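Local coordinates for protein glucose-6-phosphate acetyltransferase 1 (Arabidopsis thaliana, PDB 3T90) that catalyses transfer of the acetyl group from acetyl-CoA to D-glucosamine 6-phosphate, giving N-acetyl-D-glucosamine 6-phosphate on the route to UDP-GlcNAc, at residues 75-80 / 116-121; 12-17 / 53-58; 103-108 / 130-135; 17-22 / 35-40. All blocks are in the same frame, centred on the assembly; numbering follows the deposited sequence.

Interaction 1: 75-80 / 116-121; sequences KFLRNC and GCYKVI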
loop_
_atom_site.group_PDB
_atom_site.type_symbol
_atom_site.label_atom_id
_atom_site.label_comp_id
_atom_site.label_asym_id
_atom_site.label_seq_id
_atom_site.Cartn_x
_atom_site.Cartn_y
_atom_site.Cartn_z
ATOM N N LYS A 75 6.874 3.151 8.221
ATOM C CA LYS A 75 8.163 3.186 7.513
ATOM C C LYS A 75 9.285 3.579 8.421
ATOM O O LYS A 75 8.999 3.979 9.601
ATOM C CB LYS A 75 8.079 4.232 6.385
ATOM C CG LYS A 75 7.035 3.901 5.314
ATOM C CD LYS A 75 7.146 4.961 4.238
ATOM C CE LYS A 75 6.276 4.743 2.997
ATOM N NZ LYS A 75 6.778 3.574 2.170
ATOM N N PHE A 76 10.531 3.529 7.952
ATOM C CA PHE A 76 11.649 4.137 8.672
ATOM C C PHE A 76 11.934 5.530 8.178
ATOM O O PHE A 76 12.334 6.400 8.946
ATOM C CB PHE A 76 12.950 3.274 8.533
ATOM C CG PHE A 76 12.912 1.986 9.306
ATOM C CD1 PHE A 76 13.324 1.943 10.641
ATOM C CD2 PHE A 76 12.491 0.842 8.723
ATOM C CE1 PHE A 76 13.247 0.755 11.337
ATOM C CE2 PHE A 76 12.425 -0.340 9.439
ATOM C CZ PHE A 76 12.839 -0.373 10.746
ATOM N N LEU A 77 11.728 5.784 6.913
ATOM C CA LEU A 77 11.964 7.158 6.396
ATOM C C LEU A 77 10.889 8.121 6.928
ATOM O O LEU A 77 9.890 7.777 7.606
ATOM C CB LEU A 77 12.289 7.147 4.878
ATOM C CG LEU A 77 11.149 6.649 3.999
ATOM C CD1 LEU A 77 9.959 7.650 3.866
ATOM C CD2 LEU A 77 11.650 6.196 2.698
ATOM N N ARG A 78 11.118 9.439 6.725
ATOM C CA ARG A 78 10.192 10.417 7.245
ATOM C C ARG A 78 10.063 10.331 8.785
ATOM O O ARG A 78 9.026 10.436 9.352
ATOM C CB ARG A 78 8.805 10.427 6.504
ATOM C CG ARG A 78 8.886 11.103 5.114
ATOM C CD ARG A 78 8.733 12.638 5.395
ATOM N NE ARG A 78 8.343 13.425 4.208
ATOM C CZ ARG A 78 7.525 14.452 4.280
ATOM N NH1 ARG A 78 7.017 14.847 5.518
ATOM N NH2 ARG A 78 7.238 15.126 3.140
ATOM N N ASN A 79 11.246 10.177 9.443
ATOM C CA ASN A 79 11.300 10.106 10.911
ATOM C C ASN A 79 10.427 9.015 11.437
ATOM O O ASN A 79 9.593 9.195 12.295
ATOM C CB ASN A 79 10.957 11.491 11.535
ATOM C CG ASN A 79 12.112 12.469 11.418
ATOM O OD1 ASN A 79 13.002 12.455 12.255
ATOM N ND2 ASN A 79 12.090 13.317 10.379
ATOM N N CYS A 80 10.629 7.831 10.877
ATOM C CA CYS A 80 9.742 6.666 11.250
ATOM C C CYS A 80 8.253 7.093 11.065
ATOM O O CYS A 80 7.389 6.970 11.971
ATOM C CB CYS A 80 10.036 6.091 12.640
ATOM S SG CYS A 80 11.699 5.322 12.642
ATOM N N GLY A 116 -1.623 10.804 12.132
ATOM C CA GLY A 116 -0.275 11.328 11.996
ATOM C C GLY A 116 0.473 10.840 10.780
ATOM O O GLY A 116 1.691 10.896 10.748
ATOM N N CYS A 117 -0.247 10.484 9.733
ATOM C CA CYS A 117 0.461 10.062 8.494
ATOM C C CYS A 117 1.056 11.330 7.821
ATOM O O CYS A 117 0.475 12.474 7.945
ATOM C CB CYS A 117 -0.522 9.501 7.456
ATOM S SG CYS A 117 -1.188 7.890 7.921
ATOM N N TYR A 118 2.167 11.182 7.094
ATOM C CA TYR A 118 2.720 12.383 6.394
ATOM C C TYR A 118 2.151 12.514 4.956
ATOM O O TYR A 118 2.270 13.583 4.350
ATOM C CB TYR A 118 4.263 12.317 6.381
ATOM C CG TYR A 118 4.858 11.194 5.531
ATOM C CD1 TYR A 118 5.174 11.390 4.214
ATOM C CD2 TYR A 118 5.043 9.961 6.079
ATOM C CE1 TYR A 118 5.719 10.323 3.427
ATOM C CE2 TYR A 118 5.552 8.924 5.344
ATOM C CZ TYR A 118 5.927 9.111 4.035
ATOM O OH TYR A 118 6.411 8.031 3.277
ATOM N N LYS A 119 1.531 11.418 4.435
ATOM C CA LYS A 119 0.945 11.446 3.133
ATOM C C LYS A 119 -0.096 10.354 3.024
ATOM O O LYS A 119 -0.127 9.399 3.816
ATOM C CB LYS A 119 2.028 11.274 2.011
ATOM C CG LYS A 119 2.497 9.785 1.854
ATOM C CD LYS A 119 3.485 9.676 0.676
ATOM C CE LYS A 119 3.969 8.218 0.539
ATOM N NZ LYS A 119 4.909 8.083 -0.640
ATOM N N VAL A 120 -0.900 10.503 1.960
ATOM C CA VAL A 120 -1.792 9.431 1.482
ATOM C C VAL A 120 -1.603 9.297 -0.001
ATOM O O VAL A 120 -1.424 10.292 -0.685
ATOM C CB VAL A 120 -3.233 9.682 1.842
ATOM C CG1 VAL A 120 -3.769 11.007 1.404
ATOM C CG2 VAL A 120 -4.087 8.569 1.494
ATOM N N ILE A 121 -1.592 8.065 -0.472
ATOM C CA ILE A 121 -1.502 7.756 -1.878
ATOM C C ILE A 121 -2.520 6.794 -2.340
ATOM O O ILE A 121 -3.040 6.014 -1.550
ATOM C CB ILE A 121 -0.074 7.262 -2.177
ATOM C CG1 ILE A 121 0.338 6.000 -1.311
ATOM C CG2 ILE A 121 0.955 8.383 -1.922
ATOM C CD1 ILE A 121 1.759 5.443 -1.677
#
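Lys75 NZ is a polar atom gripped by several groups: Glu73 of its own chain and Asp88 and Glu87 of the second subunit all form salt bridges with it. The aliphatic part of the same side chain meets Tyr118 across the contact. CD of Lys75 lies at the ring edge, and both CD and CE come within 3.3 Å of Tyr118 OH, the two side chains crossing at about a right angle. Leu77 CD1 lies 3.6 Å from Tyr118 OH. One face of the ring is covered by Arg78: its CG sits over the centre in a CH-pi contact, 3.6 Å from the Tyr118 ring centroid and only 11° off the normal. The bend at chi2 (-84°) then carries the arginine chain on across the ring, and Tyr118 CD1 lies over one face of the guanidinium, toward its rim, the two planes 22° apart. Beyond the ring, Arg78 NH2 is paired with Asp149 of the second subunit. With an alanine at Tyr118, the Arg78 chain would probably lose the surface it lies on and become freer to swing. Lys75, Leu77, Arg78 and Tyr118 probably bind substrate, as in related enzymes. The ring thus meets the aliphatic parts of Lys75 and Arg78 while their charged ends go to carboxylates, consistent with a polar site in which cations are placed by packing as well as by charge.

Interaction 2: 12-17 / 53-58; sequences ISDKRK and ICVIEE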
loop_
_atom_site.group_PDB
_atom_site.type_symbol
_atom_site.label_atom_id
_atom_site.label_comp_id
_atom_site.label_asym_id
_atom_site.label_seq_id
_atom_site.Cartn_x
_atom_site.Cartn_y
_atom_site.Cartn_z
ATOM N N ILE A 12 -19.991 -5.883 10.364
ATOM C CA ILE A 12 -20.064 -7.324 9.962
ATOM C C ILE A 12 -21.386 -7.645 9.261
ATOM O O ILE A 12 -21.413 -8.492 8.343
ATOM C CB ILE A 12 -19.724 -8.237 11.154
ATOM C CG1 ILE A 12 -19.248 -9.644 10.621
ATOM C CG2 ILE A 12 -20.872 -8.296 12.109
ATOM C CD1 ILE A 12 -18.372 -10.502 11.646
ATOM N N SER A 13 -22.433 -6.876 9.531
ATOM C CA SER A 13 -23.733 -7.089 8.878
ATOM C C SER A 13 -23.774 -6.621 7.471
ATOM O O SER A 13 -24.789 -6.819 6.801
ATOM C CB SER A 13 -24.846 -6.459 9.712
ATOM O OG SER A 13 -24.478 -5.170 10.074
ATOM N N ASP A 14 -22.747 -5.865 7.015
ATOM C CA ASP A 14 -22.772 -5.375 5.662
ATOM C C ASP A 14 -22.656 -6.481 4.606
ATOM O O ASP A 14 -22.931 -6.129 3.431
ATOM C CB ASP A 14 -21.674 -4.309 5.419
ATOM C CG ASP A 14 -22.040 -2.988 6.107
ATOM O OD1 ASP A 14 -23.225 -2.678 6.245
ATOM O OD2 ASP A 14 -21.147 -2.226 6.505
ATOM N N LYS A 15 -22.347 -7.700 5.019
ATOM C CA LYS A 15 -22.408 -8.795 4.055
ATOM C C LYS A 15 -23.835 -8.972 3.494
ATOM O O LYS A 15 -23.953 -9.473 2.362
ATOM C CB LYS A 15 -21.859 -10.085 4.681
ATOM C CG LYS A 15 -22.597 -10.617 5.809
ATOM C CD LYS A 15 -21.901 -11.931 6.316
ATOM C CE LYS A 15 -22.338 -12.315 7.655
ATOM N NZ LYS A 15 -21.790 -11.389 8.721
ATOM N N ARG A 16 -24.873 -8.508 4.194
ATOM C CA ARG A 16 -26.195 -8.639 3.620
ATOM C C ARG A 16 -26.671 -7.351 2.921
ATOM O O ARG A 16 -27.848 -7.286 2.465
ATOM C CB ARG A 16 -27.191 -9.125 4.700
ATOM C CG ARG A 16 -27.355 -8.207 5.793
ATOM C CD ARG A 16 -28.586 -8.574 6.684
ATOM N NE ARG A 16 -28.718 -7.643 7.806
ATOM C CZ ARG A 16 -29.366 -6.470 7.757
ATOM N NH1 ARG A 16 -30.003 -6.084 6.649
ATOM N NH2 ARG A 16 -29.408 -5.693 8.844
ATOM N N LYS A 17 -25.781 -6.334 2.751
ATOM C CA LYS A 17 -26.180 -5.050 2.209
ATOM C C LYS A 17 -25.488 -4.753 0.888
ATOM O O LYS A 17 -25.325 -3.595 0.518
ATOM C CB LYS A 17 -25.881 -3.967 3.258
ATOM C CG LYS A 17 -26.778 -4.025 4.526
ATOM C CD LYS A 17 -26.538 -2.781 5.430
ATOM C CE LYS A 17 -27.488 -2.960 6.573
ATOM N NZ LYS A 17 -27.235 -1.857 7.534
ATOM N N ILE A 53 -12.056 0.588 6.604
ATOM C CA ILE A 53 -12.885 0.555 5.448
ATOM C C ILE A 53 -14.094 1.465 5.655
ATOM O O ILE A 53 -14.843 1.248 6.645
ATOM C CB ILE A 53 -13.361 -0.857 5.124
ATOM C CG1 ILE A 53 -12.114 -1.770 4.990
ATOM C CG2 ILE A 53 -14.272 -0.823 3.858
ATOM C CD1 ILE A 53 -12.453 -3.196 4.609
ATOM N N CYS A 54 -14.299 2.460 4.786
ATOM C CA CYS A 54 -15.432 3.388 4.873
ATOM C C CYS A 54 -16.498 2.850 3.911
ATOM O O CYS A 54 -16.188 2.402 2.785
ATOM C CB CYS A 54 -14.923 4.762 4.342
ATOM S SG CYS A 54 -16.212 5.988 4.153
ATOM N N VAL A 55 -17.755 2.918 4.358
ATOM C CA VAL A 55 -18.912 2.698 3.468
ATOM C C VAL A 55 -19.916 3.802 3.587
ATOM O O VAL A 55 -20.033 4.445 4.675
ATOM C CB VAL A 55 -19.629 1.339 3.778
ATOM C CG1 VAL A 55 -18.737 0.138 3.465
ATOM C CG2 VAL A 55 -20.265 1.269 5.151
ATOM N N ILE A 56 -20.637 4.024 2.503
ATOM C CA ILE A 56 -21.778 4.889 2.548
ATOM C C ILE A 56 -22.967 4.020 2.208
ATOM O O ILE A 56 -23.014 3.429 1.112
ATOM C CB ILE A 56 -21.693 6.045 1.564
ATOM C CG1 ILE A 56 -20.489 6.868 1.895
ATOM C CG2 ILE A 56 -23.008 6.886 1.566
ATOM C CD1 ILE A 56 -20.252 8.079 0.867
ATOM N N GLU A 57 -23.969 3.993 3.117
ATOM C CA GLU A 57 -25.186 3.265 2.887
ATOM C C GLU A 57 -26.257 4.192 2.369
ATOM O O GLU A 57 -26.398 5.286 2.926
ATOM C CB GLU A 57 -25.662 2.565 4.194
ATOM C CG GLU A 57 -26.899 1.705 3.991
ATOM C CD GLU A 57 -27.387 0.981 5.263
ATOM O OE1 GLU A 57 -26.580 0.590 6.114
ATOM O OE2 GLU A 57 -28.645 0.787 5.401
ATOM N N GLU A 58 -26.972 3.741 1.340
ATOM C CA GLU A 58 -28.205 4.516 0.930
ATOM C C GLU A 58 -29.351 3.855 1.719
ATOM O O GLU A 58 -29.656 2.657 1.607
ATOM C CB GLU A 58 -28.406 4.453 -0.570
ATOM C CG GLU A 58 -29.430 5.497 -1.063
ATOM C CD GLU A 58 -30.877 5.029 -0.776
ATOM O OE1 GLU A 58 -31.222 3.881 -1.173
ATOM O OE2 GLU A 58 -31.586 5.859 -0.121
#
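Lys17 reaches across from the turn to the strand, its NZ donating to Glu57 OE1 at 2.9 Å in a salt bridge. The ammonium approaches on the syn side of the carboxylate, 29° out of its plane, while Lys17 CD also passes 3.4 Å from Glu57 OE1. Both chains are extended beyond CG, and they meet at about a right angle. Glu57 OE1 has a second cationic partner, Arg8, which also pairs with Asp14 OD1. That shared arginine probably eases the proximity of two like charges, for Asp14 OD1 and Glu57 OE1 are 4.7 Å apart. The other oxygen, Asp14 OD2, accepts from the backbone N of Glu11 and rests 3.9 Å from Val55 CG2, a van der Waals contact between carboxylate oxygen and methyl. A methionine in place of Lys17 would probably cost Glu57 OE1 its lysine partner, with the Arg8 pairing remaining, and lose the charged link between turn and strand. Within the turn, Lys15 NZ donates to Ile12 O from above the carbonyl plane and bridges to Asp38 of helix 34-45. The contact joins the 3-10 turn between strand 5-9 and helix 19-23 to the central sheet of the GNAT fold, at strand 51-58, itself flanked by strands 5-9 and 63-74.

Interaction 3: 103-108 / 130-135; sequences KVVEFL and VFYEKC
Val105 puts both of its methyl groups to work against segment 130-135. CG2 of Val105 meets the edge of the Tyr132 ring, 3.8 Å from Tyr132 CE1, and lies near the plane of the Phe131 ring at a looser 4.4 Å from Phe131 CE2. The other branch, Val105 CG1, turns to Cys135, where SG is 4.0 Å away. The valine's torsion explains this division of labour: with CG1 opposite the backbone N (chi1 169°), CG2 takes the place opposite the carbonyl carbon, and the two methyls diverge towards separate partners. The two rings also pack on each other: Phe131 CD2 stands 3.5 Å above the centre of the Tyr132 ring, while Tyr132 CD2 lies in the plane of the Phe131 ring at its edge. In a second shell, Leu122 and Cys124 of strand 119-124 and Met144 of the second subunit pack on Tyr132, whose OH is hydrogen-bonded to a buffer molecule, EPE. Farther out, Val104 and Leu108 pack helix 100-114 onto strands 51-58 and 63-74. Tyr132 probably contributes to acetyl-CoA binding, as in related enzymes. Helix 100-114 follows the loop that in GNAT enzymes receives the CoA pyrophosphate, and the contact is consistent with the cofactor side of that fold.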
loop_
_atom_site.group_PDB
_atom_site.type_symbol
_atom_site.label_atom_id
_atom_site.label_comp_id
_atom_site.label_asym_id
_atom_site.label_seq_id
_atom_site.Cartn_x
_atom_site.Cartn_y
_atom_site.Cartn_z
ATOM N N LYS A 103 -16.692 12.119 -0.760
ATOM C CA LYS A 103 -16.955 11.922 0.673
ATOM C C LYS A 103 -16.128 10.745 1.241
ATOM O O LYS A 103 -15.608 10.809 2.374
ATOM C CB LYS A 103 -18.487 11.734 0.959
ATOM C CG LYS A 103 -19.372 12.942 0.646
ATOM C CD LYS A 103 -20.830 12.669 1.048
ATOM C CE LYS A 103 -21.634 13.959 0.945
ATOM N NZ LYS A 103 -20.817 15.160 1.378
ATOM N N VAL A 104 -16.076 9.653 0.472
ATOM C CA VAL A 104 -15.270 8.499 0.890
ATOM C C VAL A 104 -13.810 8.876 0.999
ATOM O O VAL A 104 -13.192 8.612 2.025
ATOM C CB VAL A 104 -15.482 7.341 -0.057
ATOM C CG1 VAL A 104 -14.463 6.226 0.231
ATOM C CG2 VAL A 104 -16.857 6.712 0.204
ATOM N N VAL A 105 -13.286 9.547 -0.035
ATOM C CA VAL A 105 -11.866 9.842 -0.013
ATOM C C VAL A 105 -11.527 10.795 1.117
ATOM O O VAL A 105 -10.488 10.643 1.787
ATOM C CB VAL A 105 -11.438 10.424 -1.375
ATOM C CG1 VAL A 105 -10.033 10.997 -1.350
ATOM C CG2 VAL A 105 -11.568 9.357 -2.441
ATOM N N GLU A 106 -12.404 11.799 1.318
ATOM C CA GLU A 106 -12.116 12.720 2.398
ATOM C C GLU A 106 -12.185 12.065 3.751
ATOM O O GLU A 106 -11.386 12.393 4.628
ATOM C CB GLU A 106 -13.081 13.912 2.374
ATOM C CG GLU A 106 -12.732 14.846 1.194
ATOM C CD GLU A 106 -13.767 15.952 1.029
ATOM O OE1 GLU A 106 -14.910 15.790 1.497
ATOM O OE2 GLU A 106 -13.454 16.989 0.419
ATOM N N PHE A 107 -13.126 11.135 3.952
ATOM C CA PHE A 107 -13.171 10.413 5.231
ATOM C C PHE A 107 -11.831 9.677 5.506
ATOM O O PHE A 107 -11.310 9.707 6.631
ATOM C CB PHE A 107 -14.367 9.448 5.170
ATOM C CG PHE A 107 -14.607 8.599 6.400
ATOM C CD1 PHE A 107 -15.667 8.891 7.256
ATOM C CD2 PHE A 107 -13.855 7.415 6.615
ATOM C CE1 PHE A 107 -15.960 8.046 8.321
ATOM C CE2 PHE A 107 -14.133 6.557 7.718
ATOM C CZ PHE A 107 -15.181 6.826 8.559
ATOM N N LEU A 108 -11.325 8.977 4.463
ATOM C CA LEU A 108 -10.076 8.285 4.658
ATOM C C LEU A 108 -8.890 9.221 4.811
ATOM O O LEU A 108 -8.004 8.875 5.608
ATOM C CB LEU A 108 -9.884 7.387 3.436
ATOM C CG LEU A 108 -11.011 6.369 3.169
ATOM C CD1 LEU A 108 -10.883 5.700 1.790
ATOM C CD2 LEU A 108 -10.964 5.257 4.235
ATOM N N VAL A 130 -8.388 13.886 -12.775
ATOM C CA VAL A 130 -8.978 15.161 -12.425
ATOM C C VAL A 130 -9.909 15.029 -11.214
ATOM O O VAL A 130 -9.957 15.949 -10.418
ATOM C CB VAL A 130 -9.703 15.785 -13.683
ATOM C CG1 VAL A 130 -10.464 17.001 -13.357
ATOM C CG2 VAL A 130 -8.632 16.155 -14.757
ATOM N N PHE A 131 -10.603 13.902 -11.053
ATOM C CA PHE A 131 -11.393 13.641 -9.880
ATOM C C PHE A 131 -10.582 13.777 -8.596
ATOM O O PHE A 131 -10.959 14.452 -7.642
ATOM C CB PHE A 131 -12.061 12.246 -9.920
ATOM C CG PHE A 131 -12.772 11.913 -8.652
ATOM C CD1 PHE A 131 -14.067 12.405 -8.367
ATOM C CD2 PHE A 131 -12.159 11.105 -7.718
ATOM C CE1 PHE A 131 -14.658 12.045 -7.140
ATOM C CE2 PHE A 131 -12.772 10.748 -6.473
ATOM C CZ PHE A 131 -14.022 11.274 -6.214
ATOM N N TYR A 132 -9.446 13.082 -8.569
ATOM C CA TYR A 132 -8.633 13.112 -7.380
ATOM C C TYR A 132 -7.929 14.437 -7.192
ATOM O O TYR A 132 -7.643 14.791 -6.056
ATOM C CB TYR A 132 -7.642 11.909 -7.361
ATOM C CG TYR A 132 -8.384 10.605 -7.162
ATOM C CD1 TYR A 132 -8.935 10.329 -5.911
ATOM C CD2 TYR A 132 -8.636 9.726 -8.211
ATOM C CE1 TYR A 132 -9.632 9.134 -5.681
ATOM C CE2 TYR A 132 -9.361 8.567 -8.014
ATOM C CZ TYR A 132 -9.843 8.280 -6.752
ATOM O OH TYR A 132 -10.519 7.075 -6.559
ATOM N N GLU A 133 -7.643 15.155 -8.274
ATOM C CA GLU A 133 -7.141 16.538 -8.075
ATOM C C GLU A 133 -8.146 17.401 -7.303
ATOM O O GLU A 133 -7.732 18.290 -6.518
ATOM C CB GLU A 133 -6.750 17.198 -9.422
ATOM C CG GLU A 133 -5.530 16.509 -10.108
ATOM C CD GLU A 133 -5.174 17.124 -11.488
ATOM O OE1 GLU A 133 -6.110 17.523 -12.217
ATOM O OE2 GLU A 133 -4.008 17.114 -11.836
ATOM N N LYS A 134 -9.427 17.129 -7.512
ATOM C CA LYS A 134 -10.477 17.839 -6.776
ATOM C C LYS A 134 -10.502 17.540 -5.313
ATOM O O LYS A 134 -11.083 18.321 -4.568
ATOM C CB LYS A 134 -11.859 17.592 -7.376
ATOM C CG LYS A 134 -12.018 18.337 -8.696
ATOM C CD LYS A 134 -11.002 19.443 -8.923
ATOM C CE LYS A 134 -10.933 19.826 -10.383
ATOM N NZ LYS A 134 -10.864 18.548 -11.221
ATOM N N CYS A 135 -9.822 16.451 -4.891
ATOM C CA CYS A 135 -9.687 15.991 -3.474
ATOM C C CYS A 135 -8.362 16.461 -2.932
ATOM O O CYS A 135 -8.006 16.078 -1.794
ATOM C CB CYS A 135 -9.776 14.463 -3.379
ATOM S SG CYS A 135 -11.388 13.760 -3.916
#

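Interaction 4: 17-22 / 35-40; sequences KGFIEL and EEFDRR
The side chains of Phe19 and Phe37 cross at about a right angle, and the closest approach of the contact is Phe19 CD2 to Phe37 CE1 at 3.8 Å. CD2 of Phe19 lies in the plane of the Phe37 ring, at its edge. Each ring leaves its helix with CG opposite the backbone N (chi1 178° in Phe19, 177° in Phe37), and these bearings bring the two together between the helices. Ile20 CD1 adds a looser touch at the ring edge, 4.3 Å from Phe37 CD1. The solvent side of helix 34-45 is of another kind: there Arg39, an exposed residue, grips Glu36 side-on, NE to OE1 and NH2 to OE2, with the carboxylate oxygens met from above their plane and no part taken in the helix pairing. Phe76 of the second subunit completes the aromatic cluster across the dimer interface, stacking on Phe37 and meeting Phe19 edge-to-face. Both helices precede strand 51-58 in the N-terminal part of the GNAT fold: helix 19-23, with Gly18 at its N-cap, rests through Phe19 and Leu22 on strand 63-74, while helix 34-45 packs beside it, in contact with the second subunit.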
loop_
_atom_site.group_PDB
_atom_site.type_symbol
_atom_site.label_atom_id
_atom_site.label_comp_id
_atom_site.label_asym_id
_atom_site.label_seq_id
_atom_site.Cartn_x
_atom_site.Cartn_y
_atom_site.Cartn_z
ATOM N N LYS A 17 -25.781 -6.334 2.751
ATOM C CA LYS A 17 -26.180 -5.050 2.209
ATOM C C LYS A 17 -25.488 -4.753 0.888
ATOM O O LYS A 17 -25.325 -3.595 0.518
ATOM C CB LYS A 17 -25.881 -3.967 3.258
ATOM C CG LYS A 17 -26.778 -4.025 4.526
ATOM C CD LYS A 17 -26.538 -2.781 5.430
ATOM C CE LYS A 17 -27.488 -2.960 6.573
ATOM N NZ LYS A 17 -27.235 -1.857 7.534
ATOM N N GLY A 18 -25.076 -5.775 0.176
ATOM C CA GLY A 18 -24.526 -5.553 -1.162
ATOM C C GLY A 18 -23.116 -4.991 -1.221
ATOM O O GLY A 18 -22.731 -4.435 -2.290
ATOM N N PHE A 19 -22.386 -5.173 -0.127
ATOM C CA PHE A 19 -20.928 -4.760 -0.117
ATOM C C PHE A 19 -20.077 -5.487 -1.164
ATOM O O PHE A 19 -19.388 -4.826 -1.959
ATOM C CB PHE A 19 -20.394 -4.895 1.295
ATOM C CG PHE A 19 -18.938 -4.548 1.400
ATOM C CD1 PHE A 19 -18.485 -3.229 1.246
ATOM C CD2 PHE A 19 -18.034 -5.540 1.636
ATOM C CE1 PHE A 19 -17.130 -2.953 1.389
ATOM C CE2 PHE A 19 -16.670 -5.263 1.763
ATOM C CZ PHE A 19 -16.247 -3.956 1.625
ATOM N N ILE A 20 -20.095 -6.807 -1.192
ATOM C CA ILE A 20 -19.277 -7.535 -2.134
ATOM C C ILE A 20 -19.788 -7.268 -3.567
ATOM O O ILE A 20 -18.979 -7.002 -4.481
ATOM C CB ILE A 20 -19.316 -9.047 -1.809
ATOM C CG1 ILE A 20 -18.772 -9.266 -0.368
ATOM C CG2 ILE A 20 -18.535 -9.902 -2.893
ATOM C CD1 ILE A 20 -17.250 -8.868 -0.280
ATOM N N GLU A 21 -21.109 -7.200 -3.733
ATOM C CA GLU A 21 -21.676 -6.837 -5.053
ATOM C C GLU A 21 -21.146 -5.490 -5.551
ATOM O O GLU A 21 -20.814 -5.383 -6.751
ATOM C CB GLU A 21 -23.187 -6.867 -4.994
ATOM C CG GLU A 21 -23.729 -8.301 -4.703
ATOM C CD GLU A 21 -24.070 -8.444 -3.230
ATOM O OE1 GLU A 21 -23.223 -8.187 -2.309
ATOM O OE2 GLU A 21 -25.268 -8.805 -2.942
ATOM N N LEU A 22 -21.025 -4.490 -4.679
ATOM C CA LEU A 22 -20.532 -3.182 -5.095
ATOM C C LEU A 22 -19.054 -3.295 -5.463
ATOM O O LEU A 22 -18.633 -2.687 -6.487
ATOM C CB LEU A 22 -20.731 -2.219 -3.933
ATOM C CG LEU A 22 -20.009 -0.898 -4.116
ATOM C CD1 LEU A 22 -20.513 -0.142 -5.400
ATOM C CD2 LEU A 22 -20.132 -0.016 -2.841
ATOM N N GLU A 35 -18.962 -17.145 5.474
ATOM C CA GLU A 35 -17.863 -17.636 6.337
ATOM C C GLU A 35 -16.606 -16.869 6.014
ATOM O O GLU A 35 -15.864 -16.474 6.900
ATOM C CB GLU A 35 -17.634 -19.154 6.129
ATOM C CG GLU A 35 -18.777 -20.011 6.674
ATOM C CD GLU A 35 -20.021 -20.098 5.785
ATOM O OE1 GLU A 35 -20.249 -19.486 4.695
ATOM O OE2 GLU A 35 -20.896 -20.872 6.245
ATOM N N GLU A 36 -16.294 -16.757 4.723
ATOM C CA GLU A 36 -15.105 -16.077 4.273
ATOM C C GLU A 36 -15.173 -14.569 4.534
ATOM O O GLU A 36 -14.194 -13.987 5.004
ATOM C CB GLU A 36 -14.889 -16.333 2.784
ATOM C CG GLU A 36 -13.550 -15.797 2.377
ATOM C CD GLU A 36 -12.288 -16.668 2.627
ATOM O OE1 GLU A 36 -12.195 -17.483 3.600
ATOM O OE2 GLU A 36 -11.344 -16.495 1.815
ATOM N N PHE A 37 -16.364 -13.974 4.365
ATOM C CA PHE A 37 -16.564 -12.555 4.651
ATOM C C PHE A 37 -16.203 -12.327 6.127
ATOM O O PHE A 37 -15.411 -11.413 6.447
ATOM C CB PHE A 37 -18.003 -12.090 4.402
ATOM C CG PHE A 37 -18.225 -10.636 4.758
ATOM C CD1 PHE A 37 -18.000 -9.627 3.848
ATOM C CD2 PHE A 37 -18.515 -10.312 6.053
ATOM C CE1 PHE A 37 -18.211 -8.251 4.283
ATOM C CE2 PHE A 37 -18.703 -8.991 6.480
ATOM C CZ PHE A 37 -18.568 -7.979 5.599
ATOM N N ASP A 38 -16.740 -13.153 7.018
ATOM C CA ASP A 38 -16.492 -12.895 8.443
ATOM C C ASP A 38 -15.059 -13.123 8.794
ATOM O O ASP A 38 -14.521 -12.370 9.655
ATOM C CB ASP A 38 -17.364 -13.830 9.306
ATOM C CG ASP A 38 -18.786 -13.454 9.273
ATOM O OD1 ASP A 38 -19.221 -12.377 8.824
ATOM O OD2 ASP A 38 -19.573 -14.256 9.784
ATOM N N ARG A 39 -14.411 -14.120 8.151
ATOM C CA ARG A 39 -13.017 -14.423 8.456
ATOM C C ARG A 39 -12.214 -13.184 8.106
ATOM O O ARG A 39 -11.358 -12.763 8.918
ATOM C CB ARG A 39 -12.554 -15.602 7.599
ATOM C CG ARG A 39 -11.186 -16.096 7.986
ATOM C CD ARG A 39 -10.673 -17.259 7.153
ATOM N NE ARG A 39 -10.494 -16.829 5.763
ATOM C CZ ARG A 39 -9.370 -16.307 5.296
ATOM N NH1 ARG A 39 -8.309 -16.251 6.089
ATOM N NH2 ARG A 39 -9.301 -15.865 4.039
ATOM N N ARG A 40 -12.413 -12.643 6.898
ATOM C CA ARG A 40 -11.559 -11.558 6.423
ATOM C C ARG A 40 -11.931 -10.264 7.133
ATOM O O ARG A 40 -11.051 -9.457 7.453
ATOM C CB ARG A 40 -11.759 -11.479 4.885
ATOM C CG ARG A 40 -10.969 -10.257 4.157
ATOM C CD ARG A 40 -9.509 -10.091 4.589
ATOM N NE ARG A 40 -8.782 -11.358 4.614
ATOM C CZ ARG A 40 -8.080 -11.790 3.587
ATOM N NH1 ARG A 40 -8.075 -11.147 2.385
ATOM N NH2 ARG A 40 -7.313 -12.842 3.772
#

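In the fold
Interactions 3 and 4 are buried and apolar, each joining two helices through aromatic edges; interactions 1 and 2 are only partly buried and bring in charge. Interactions 2 and 4 are close neighbours, their centres about 9 Å apart: a salt bridge and the shared Lys17 join them. Interaction 3 packs from helix 100-114 onto the strand used by interaction 2, through Phe107 on Cys54 and Val104 on Ile56. Interaction 1 stands apart within the chain, its centre about 31 Å from that of interaction 4, yet the dimer reunites them: across the interface, an aromatic residue of interaction 1 reaches interaction 4 of the other subunit.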